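Local coordinates for protein mandelate racemase/muconate lactonizing enzyme (Polaromonas sp., PDB 2OG9) that probably catalyses proton abstraction at the carbon next to a carboxylate, as other enolase-superfamily enzymes do, and is classed among the mandelate racemases, at residues A[216-220]-A[221-225]; A[224-227]-A[228-232]. All coordinates share one frame; numbering follows the deposited sequence.

Interaction 1: residues A[216-220]-A[221-225]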
ATOM      1  N   GLN A 216     -21.719  22.189  -1.283  1.00 36.28           N
ATOM      2  CA  GLN A 216     -20.538  22.363  -0.438  1.00 36.70           C
ATOM      3  C   GLN A 216     -20.812  23.092   0.876  1.00 37.19           C
ATOM      4  O   GLN A 216     -19.909  23.714   1.430  1.00 38.95           O
ATOM      5  CB  GLN A 216     -19.454  23.144  -1.194  1.00 36.64           C
ATOM      6  CG  GLN A 216     -19.130  22.640  -2.594  1.00 38.77           C
ATOM      7  CD  GLN A 216     -18.012  23.434  -3.256  1.00 39.96           C
ATOM      8  OE1 GLN A 216     -16.871  23.423  -2.798  1.00 41.10           O
ATOM      9  NE2 GLN A 216     -18.339  24.130  -4.339  1.00 41.53           N
ATOM     10  N   GLN A 217     -22.033  23.010   1.390  1.00 37.10           N
ATOM     11  CA  GLN A 217     -22.364  23.718   2.625  1.00 37.00           C
ATOM     12  C   GLN A 217     -22.075  22.995   3.938  1.00 35.91           C
ATOM     13  O   GLN A 217     -22.035  23.625   4.995  1.00 36.20           O
ATOM     14  CB  GLN A 217     -23.837  24.136   2.612  1.00 39.23           C
ATOM     15  CG  GLN A 217     -24.189  25.172   1.559  1.00 41.29           C
ATOM     16  CD  GLN A 217     -23.238  26.351   1.563  1.00 43.40           C
ATOM     17  OE1 GLN A 217     -22.207  26.338   0.884  1.00 44.00           O
ATOM     18  NE2 GLN A 217     -23.569  27.375   2.345  1.00 43.65           N
ATOM     19  N   TRP A 218     -21.871  21.685   3.885  1.00 32.17           N
ATOM     20  CA  TRP A 218     -21.625  20.928   5.108  1.00 30.08           C
ATOM     21  C   TRP A 218     -20.164  20.646   5.434  1.00 29.64           C
ATOM     22  O   TRP A 218     -19.350  20.435   4.535  1.00 28.56           O
ATOM     23  CB  TRP A 218     -22.347  19.583   5.050  1.00 28.85           C
ATOM     24  CG  TRP A 218     -23.830  19.651   4.887  1.00 30.25           C
ATOM     25  CD1 TRP A 218     -24.676  20.579   5.428  1.00 29.58           C
ATOM     26  CD2 TRP A 218     -24.659  18.685   4.228  1.00 29.00           C
ATOM     27  NE1 TRP A 218     -25.980  20.245   5.153  1.00 30.71           N
ATOM     28  CE2 TRP A 218     -26.000  19.088   4.420  1.00 29.52           C
ATOM     29  CE3 TRP A 218     -24.399  17.516   3.500  1.00 29.42           C
ATOM     30  CZ2 TRP A 218     -27.082  18.359   3.908  1.00 29.23           C
ATOM     31  CZ3 TRP A 218     -25.475  16.790   2.990  1.00 28.83           C
ATOM     32  CH2 TRP A 218     -26.801  17.217   3.199  1.00 29.79           C
ATOM     33  N   ASP A 219     -19.827  20.647   6.724  1.00 28.92           N
ATOM     34  CA  ASP A 219     -18.468  20.295   7.117  1.00 29.04           C
ATOM     35  C   ASP A 219     -18.542  18.778   7.293  1.00 26.38           C
ATOM     36  O   ASP A 219     -19.636  18.214   7.283  1.00 24.17           O
ATOM     37  CB  ASP A 219     -18.036  20.990   8.422  1.00 31.40           C
ATOM     38  CG  ASP A 219     -19.024  20.800   9.564  1.00 33.76           C
ATOM     39  OD1 ASP A 219     -19.611  19.707   9.694  1.00 36.25           O
ATOM     40  OD2 ASP A 219     -19.194  21.754  10.353  1.00 38.13           O
ATOM     41  N   ARG A 220     -17.405  18.105   7.438  1.00 25.76           N
ATOM     42  CA  ARG A 220     -17.438  16.652   7.577  1.00 24.64           C
ATOM     43  C   ARG A 220     -18.418  16.133   8.624  1.00 26.00           C
ATOM     44  O   ARG A 220     -19.198  15.228   8.345  1.00 22.26           O
ATOM     45  CB  ARG A 220     -16.039  16.108   7.851  1.00 25.98           C
ATOM     46  CG  ARG A 220     -15.143  16.142   6.630  1.00 24.27           C
ATOM     47  CD  ARG A 220     -13.831  15.466   6.920  1.00 25.79           C
ATOM     48  NE  ARG A 220     -12.913  15.540   5.793  1.00 22.64           N
ATOM     49  CZ  ARG A 220     -11.660  15.108   5.840  1.00 25.46           C
ATOM     50  NH1 ARG A 220     -11.190  14.568   6.961  1.00 23.82           N
ATOM     51  NH2 ARG A 220     -10.871  15.233   4.784  1.00 22.96           N
ATOM     52  N   PRO A 221     -18.395  16.697   9.844  1.00 26.64           N
ATOM     53  CA  PRO A 221     -19.318  16.236  10.884  1.00 28.55           C
ATOM     54  C   PRO A 221     -20.792  16.389  10.481  1.00 29.20           C
ATOM     55  O   PRO A 221     -21.589  15.466  10.641  1.00 28.26           O
ATOM     56  CB  PRO A 221     -18.956  17.117  12.078  1.00 29.28           C
ATOM     57  CG  PRO A 221     -17.491  17.326  11.898  1.00 29.81           C
ATOM     58  CD  PRO A 221     -17.396  17.622  10.407  1.00 28.75           C
ATOM     59  N   THR A 222     -21.147  17.554   9.953  1.00 30.42           N
ATOM     60  CA  THR A 222     -22.529  17.799   9.555  1.00 30.74           C
ATOM     61  C   THR A 222     -22.946  16.889   8.398  1.00 29.48           C
ATOM     62  O   THR A 222     -24.030  16.307   8.421  1.00 29.44           O
ATOM     63  CB  THR A 222     -22.743  19.278   9.161  1.00 32.41           C
ATOM     64  OG1 THR A 222     -22.356  20.121  10.255  1.00 33.83           O
ATOM     65  CG2 THR A 222     -24.206  19.543   8.839  1.00 32.25           C
ATOM     66  N   ALA A 223     -22.081  16.755   7.395  1.00 28.39           N
ATOM     67  CA  ALA A 223     -22.390  15.896   6.253  1.00 27.83           C
ATOM     68  C   ALA A 223     -22.641  14.475   6.736  1.00 27.37           C
ATOM     69  O   ALA A 223     -23.542  13.792   6.253  1.00 26.29           O
ATOM     70  CB  ALA A 223     -21.238  15.912   5.249  1.00 26.98           C
ATOM     71  N   GLN A 224     -21.833  14.035   7.694  1.00 27.33           N
ATOM     72  CA  GLN A 224     -21.958  12.695   8.249  1.00 28.25           C
ATOM     73  C   GLN A 224     -23.352  12.466   8.831  1.00 28.21           C
ATOM     74  O   GLN A 224     -23.991  11.451   8.557  1.00 27.21           O
ATOM     75  CB  GLN A 224     -20.908  12.490   9.343  1.00 28.91           C
ATOM     76  CG  GLN A 224     -20.754  11.054   9.815  1.00 30.00           C
ATOM     77  CD  GLN A 224     -20.081  10.170   8.780  1.00 31.63           C
ATOM     78  OE1 GLN A 224     -19.256  10.638   7.996  1.00 30.51           O
ATOM     79  NE2 GLN A 224     -20.413   8.886   8.787  1.00 30.20           N
ATOM     80  N   ARG A 225     -23.819  13.419   9.633  1.00 29.12           N
ATOM     81  CA  ARG A 225     -25.132  13.322  10.268  1.00 31.22           C
ATOM     82  C   ARG A 225     -26.291  13.434   9.276  1.00 30.56           C
ATOM     83  O   ARG A 225     -27.272  12.700   9.383  1.00 30.84           O
ATOM     84  CB  ARG A 225     -25.279  14.394  11.358  1.00 31.14           C
ATOM     85  CG  ARG A 225     -24.824  13.959  12.755  1.00 33.58           C
ATOM     86  CD  ARG A 225     -23.349  13.597  12.808  1.00 34.67           C
ATOM     87  NE  ARG A 225     -22.975  13.046  14.111  1.00 34.68           N
ATOM     88  CZ  ARG A 225     -22.578  13.770  15.155  1.00 35.19           C
ATOM     89  NH1 ARG A 225     -22.486  15.090  15.061  1.00 33.73           N
ATOM     90  NH2 ARG A 225     -22.290  13.171  16.306  1.00 31.75           N
TER
HETATM   91  O   HOH W   1     -21.528  22.530   8.395  1.00 31.97           O
HETATM   92  O   HOH W   2     -18.008  13.247   7.188  1.00 29.65           O

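Interaction 2: residues A[224-227]-A[228-232]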
ATOM      1  N   GLN A 224     -21.833  14.035   7.694  1.00 27.33           N
ATOM      2  CA  GLN A 224     -21.958  12.695   8.249  1.00 28.25           C
ATOM      3  C   GLN A 224     -23.352  12.466   8.831  1.00 28.21           C
ATOM      4  O   GLN A 224     -23.991  11.451   8.557  1.00 27.21           O
ATOM      5  CB  GLN A 224     -20.908  12.490   9.343  1.00 28.91           C
ATOM      6  CG  GLN A 224     -20.754  11.054   9.815  1.00 30.00           C
ATOM      7  CD  GLN A 224     -20.081  10.170   8.780  1.00 31.63           C
ATOM      8  OE1 GLN A 224     -19.256  10.638   7.996  1.00 30.51           O
ATOM      9  NE2 GLN A 224     -20.413   8.886   8.787  1.00 30.20           N
ATOM     10  N   ARG A 225     -23.819  13.419   9.633  1.00 29.12           N
ATOM     11  CA  ARG A 225     -25.132  13.322  10.268  1.00 31.22           C
ATOM     12  C   ARG A 225     -26.291  13.434   9.276  1.00 30.56           C
ATOM     13  O   ARG A 225     -27.272  12.700   9.383  1.00 30.84           O
ATOM     14  CB  ARG A 225     -25.279  14.394  11.358  1.00 31.14           C
ATOM     15  CG  ARG A 225     -24.824  13.959  12.755  1.00 33.58           C
ATOM     16  CD  ARG A 225     -23.349  13.597  12.808  1.00 34.67           C
ATOM     17  NE  ARG A 225     -22.975  13.046  14.111  1.00 34.68           N
ATOM     18  CZ  ARG A 225     -22.578  13.770  15.155  1.00 35.19           C
ATOM     19  NH1 ARG A 225     -22.486  15.090  15.061  1.00 33.73           N
ATOM     20  NH2 ARG A 225     -22.290  13.171  16.306  1.00 31.75           N
HETATM   21  N   MSE A 226     -26.181  14.347   8.316  1.00 30.87           N
HETATM   22  CA  MSE A 226     -27.239  14.525   7.322  1.00 31.29           C
HETATM   23  C   MSE A 226     -27.364  13.323   6.389  1.00 30.15           C
HETATM   24  O   MSE A 226     -28.475  12.914   6.047  1.00 30.32           O
HETATM   25  CB  MSE A 226     -27.000  15.792   6.500  1.00 33.32           C
HETATM   26  CG  MSE A 226     -27.162  17.077   7.294  1.00 36.82           C
HETATM   27 SE   MSE A 226     -28.914  17.211   8.124  1.00 55.01          SE
HETATM   28  CE  MSE A 226     -29.892  18.003   6.648  1.00 37.49           C
ATOM     29  N   CYS A 227     -26.234  12.759   5.968  1.00 28.88           N
ATOM     30  CA  CYS A 227     -26.285  11.595   5.093  1.00 28.02           C
ATOM     31  C   CYS A 227     -26.955  10.447   5.839  1.00 28.08           C
ATOM     32  O   CYS A 227     -27.751   9.702   5.267  1.00 26.47           O
ATOM     33  CB  CYS A 227     -24.877  11.183   4.648  1.00 28.89           C
ATOM     34  SG  CYS A 227     -24.127  12.293   3.425  1.00 27.59           S
ATOM     35  N   ARG A 228     -26.632  10.314   7.123  1.00 27.73           N
ATOM     36  CA  ARG A 228     -27.209   9.267   7.960  1.00 29.11           C
ATOM     37  C   ARG A 228     -28.735   9.364   7.943  1.00 28.75           C
ATOM     38  O   ARG A 228     -29.433   8.374   7.735  1.00 27.71           O
ATOM     39  CB  ARG A 228     -26.703   9.412   9.399  1.00 29.05           C
ATOM     40  CG  ARG A 228     -27.240   8.364  10.372  1.00 31.21           C
ATOM     41  CD  ARG A 228     -26.790   6.964   9.988  1.00 30.85           C
ATOM     42  NE  ARG A 228     -25.340   6.813  10.082  1.00 30.15           N
ATOM     43  CZ  ARG A 228     -24.665   5.775   9.596  1.00 31.54           C
ATOM     44  NH1 ARG A 228     -25.311   4.791   8.980  1.00 30.38           N
ATOM     45  NH2 ARG A 228     -23.343   5.723   9.716  1.00 26.91           N
ATOM     46  N   ILE A 229     -29.238  10.572   8.163  1.00 31.76           N
ATOM     47  CA  ILE A 229     -30.672  10.818   8.190  1.00 34.48           C
ATOM     48  C   ILE A 229     -31.333  10.549   6.840  1.00 34.32           C
ATOM     49  O   ILE A 229     -32.418   9.975   6.781  1.00 34.77           O
ATOM     50  CB  ILE A 229     -30.965  12.275   8.615  1.00 36.13           C
ATOM     51  CG1 ILE A 229     -30.404  12.527  10.019  1.00 37.02           C
ATOM     52  CG2 ILE A 229     -32.464  12.535   8.591  1.00 39.12           C
ATOM     53  CD1 ILE A 229     -30.393  13.985  10.426  1.00 38.28           C
ATOM     54  N   PHE A 230     -30.673  10.950   5.757  1.00 33.61           N
ATOM     55  CA  PHE A 230     -31.223  10.761   4.417  1.00 33.57           C
ATOM     56  C   PHE A 230     -31.235   9.319   3.915  1.00 34.16           C
ATOM     57  O   PHE A 230     -31.958   9.005   2.973  1.00 34.28           O
ATOM     58  CB  PHE A 230     -30.471  11.630   3.400  1.00 34.05           C
ATOM     59  CG  PHE A 230     -30.860  13.083   3.426  1.00 34.33           C
ATOM     60  CD1 PHE A 230     -32.200  13.463   3.359  1.00 35.58           C
ATOM     61  CD2 PHE A 230     -29.885  14.076   3.483  1.00 35.16           C
ATOM     62  CE1 PHE A 230     -32.564  14.812   3.350  1.00 35.17           C
ATOM     63  CE2 PHE A 230     -30.236  15.426   3.473  1.00 34.46           C
ATOM     64  CZ  PHE A 230     -31.579  15.794   3.406  1.00 34.77           C
ATOM     65  N   GLU A 231     -30.445   8.447   4.536  1.00 34.31           N
ATOM     66  CA  GLU A 231     -30.367   7.047   4.112  1.00 35.25           C
ATOM     67  C   GLU A 231     -31.710   6.371   3.825  1.00 36.24           C
ATOM     68  O   GLU A 231     -31.879   5.742   2.781  1.00 34.94           O
ATOM     69  CB  GLU A 231     -29.605   6.210   5.150  1.00 36.98           C
ATOM     70  CG  GLU A 231     -28.088   6.341   5.106  1.00 38.62           C
ATOM     71  CD  GLU A 231     -27.445   5.531   3.985  1.00 39.36           C
ATOM     72  OE1 GLU A 231     -27.655   5.858   2.798  1.00 37.95           O
ATOM     73  OE2 GLU A 231     -26.723   4.561   4.294  1.00 38.57           O
ATOM     74  N   PRO A 232     -32.679   6.477   4.753  1.00 36.24           N
ATOM     75  CA  PRO A 232     -33.991   5.850   4.543  1.00 36.64           C
ATOM     76  C   PRO A 232     -34.748   6.384   3.329  1.00 35.99           C
ATOM     77  O   PRO A 232     -35.580   5.683   2.751  1.00 35.59           O
ATOM     78  CB  PRO A 232     -34.730   6.146   5.850  1.00 37.01           C
ATOM     79  CG  PRO A 232     -33.630   6.252   6.851  1.00 37.19           C
ATOM     80  CD  PRO A 232     -32.598   7.060   6.102  1.00 37.26           C
TER

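Interaction 1: residues A[216-220]-A[221-225]
Asp219 is the N-cap of helix 220-230 and is tied to Thr222, where the loop leaving strand 210-213 of the TIM barrel turns into its helix. One carboxylate oxygen of Asp219 does the capping. OD1 accepts from Thr222 N at 2.7 Å, an almost straight bond with an N-H...O angle of 167°, and the amide meets the oxygen nearly end-on to its C-O bond. The same OD1 takes a second bond, 2.8 Å from Thr222 OG1, and this hydroxyl stands above the carboxylate plane. The fold of the aspartate makes this possible: CG sits between its own backbone N and carbonyl carbon (chi1 52°), which curls the carboxylate over the first turn. Pro221, with no N-H to offer, packs its ring carbon CD 3.1 Å from OD1. A water accepts from Asp219 N and donates to Thr222 OG1, bridging the loop amide and the threonine hydroxyl.

In this beta-alpha unit of the barrel, regular helix bonding starts at once. Ala223 N reaches Asp219 O at 2.8 Å, and Gln224 N reaches Arg220 O. A second water donates to Arg220 O and to Gln224 OE1, while Gln224 NE2 bonds Asp258 of a second subunit. Arg220 runs extended away from the turn to a salt bridge with Asp246.

Trp218 is buried against the same first turn. Its CD1 meets the methyl CG2 of Thr222 at 3.6 Å, the two side chains crossing at about a right angle. Thr222 is turned with that methyl anti to its backbone N, placing OG1 toward the aspartate and CG2 toward the indole. Farther along, Trp218 CB touches Ala223 CB at 3.8 Å, and CE3 lies 3.8 Å from Ala223 CA.

Interaction 2: residues A[224-227]-A[228-232]
Met226, a selenomethionine in this crystal, meets Phe230 and Ile229 one turn further along helix 220-230, in the beta-alpha-beta unit that links strands 210-213 and 238-239 of the barrel. Its chain folds back twice, at chi2 and at chi3 (-86°), and the bends send the terminal methyl along the helix: CE touches the ring carbon CE2 of Phe230 at 4.1 Å, the two side chains meeting at a slant. SE lies 4.2 Å from Ile229 CD1, so the thioether end serves two neighbours.

Phe230 has CG anti to its carbonyl carbon, beside its own backbone N (chi1 -77°). This lays the ring back against the preceding turn, with CD2 only 3.1 Å from Met226 O, the same carbonyl oxygen that accepts from Phe230 N at 3.0 Å. Cutting the ring back to an alanine would probably strip the selenomethionine methyl of its aromatic neighbour and open a gap between this helix, Val197 of helix 190-204 and Ile238 of strand 238-239.

The other side of the helix is polar. The guanidinium of Arg228 turns away from the segment 224-227, and its NE forms a salt bridge with Asp258 of a second subunit. Arg225 NH2 hydrogen-bonds Leu235 O of that subunit.

Glu231 N makes a weak bond to Cys227 O, with an N-H...O angle of 128°, and Glu231 CG lies 3.4 Å from that oxygen.

Both contacts belong to helix 220-230, their centres about 10 Å apart, and they share Gln224 and Arg225. Interaction 1 starts the helix with a carboxylate cap and ordered waters; interaction 2 carries it onward through apolar packing of side chains three and four residues apart and ordinary backbone bonding, without a side-chain cap between its segments. Each has a buried side and a polar one. The buried sides join directly: Trp218 CH2 packs on Met226 CB at 3.6 Å and on Phe230 CE2 at 3.9 Å, so the indole spans both. The polar sides both touch the second subunit through the shared pair, and interaction 2 adds the salt bridge of Arg228.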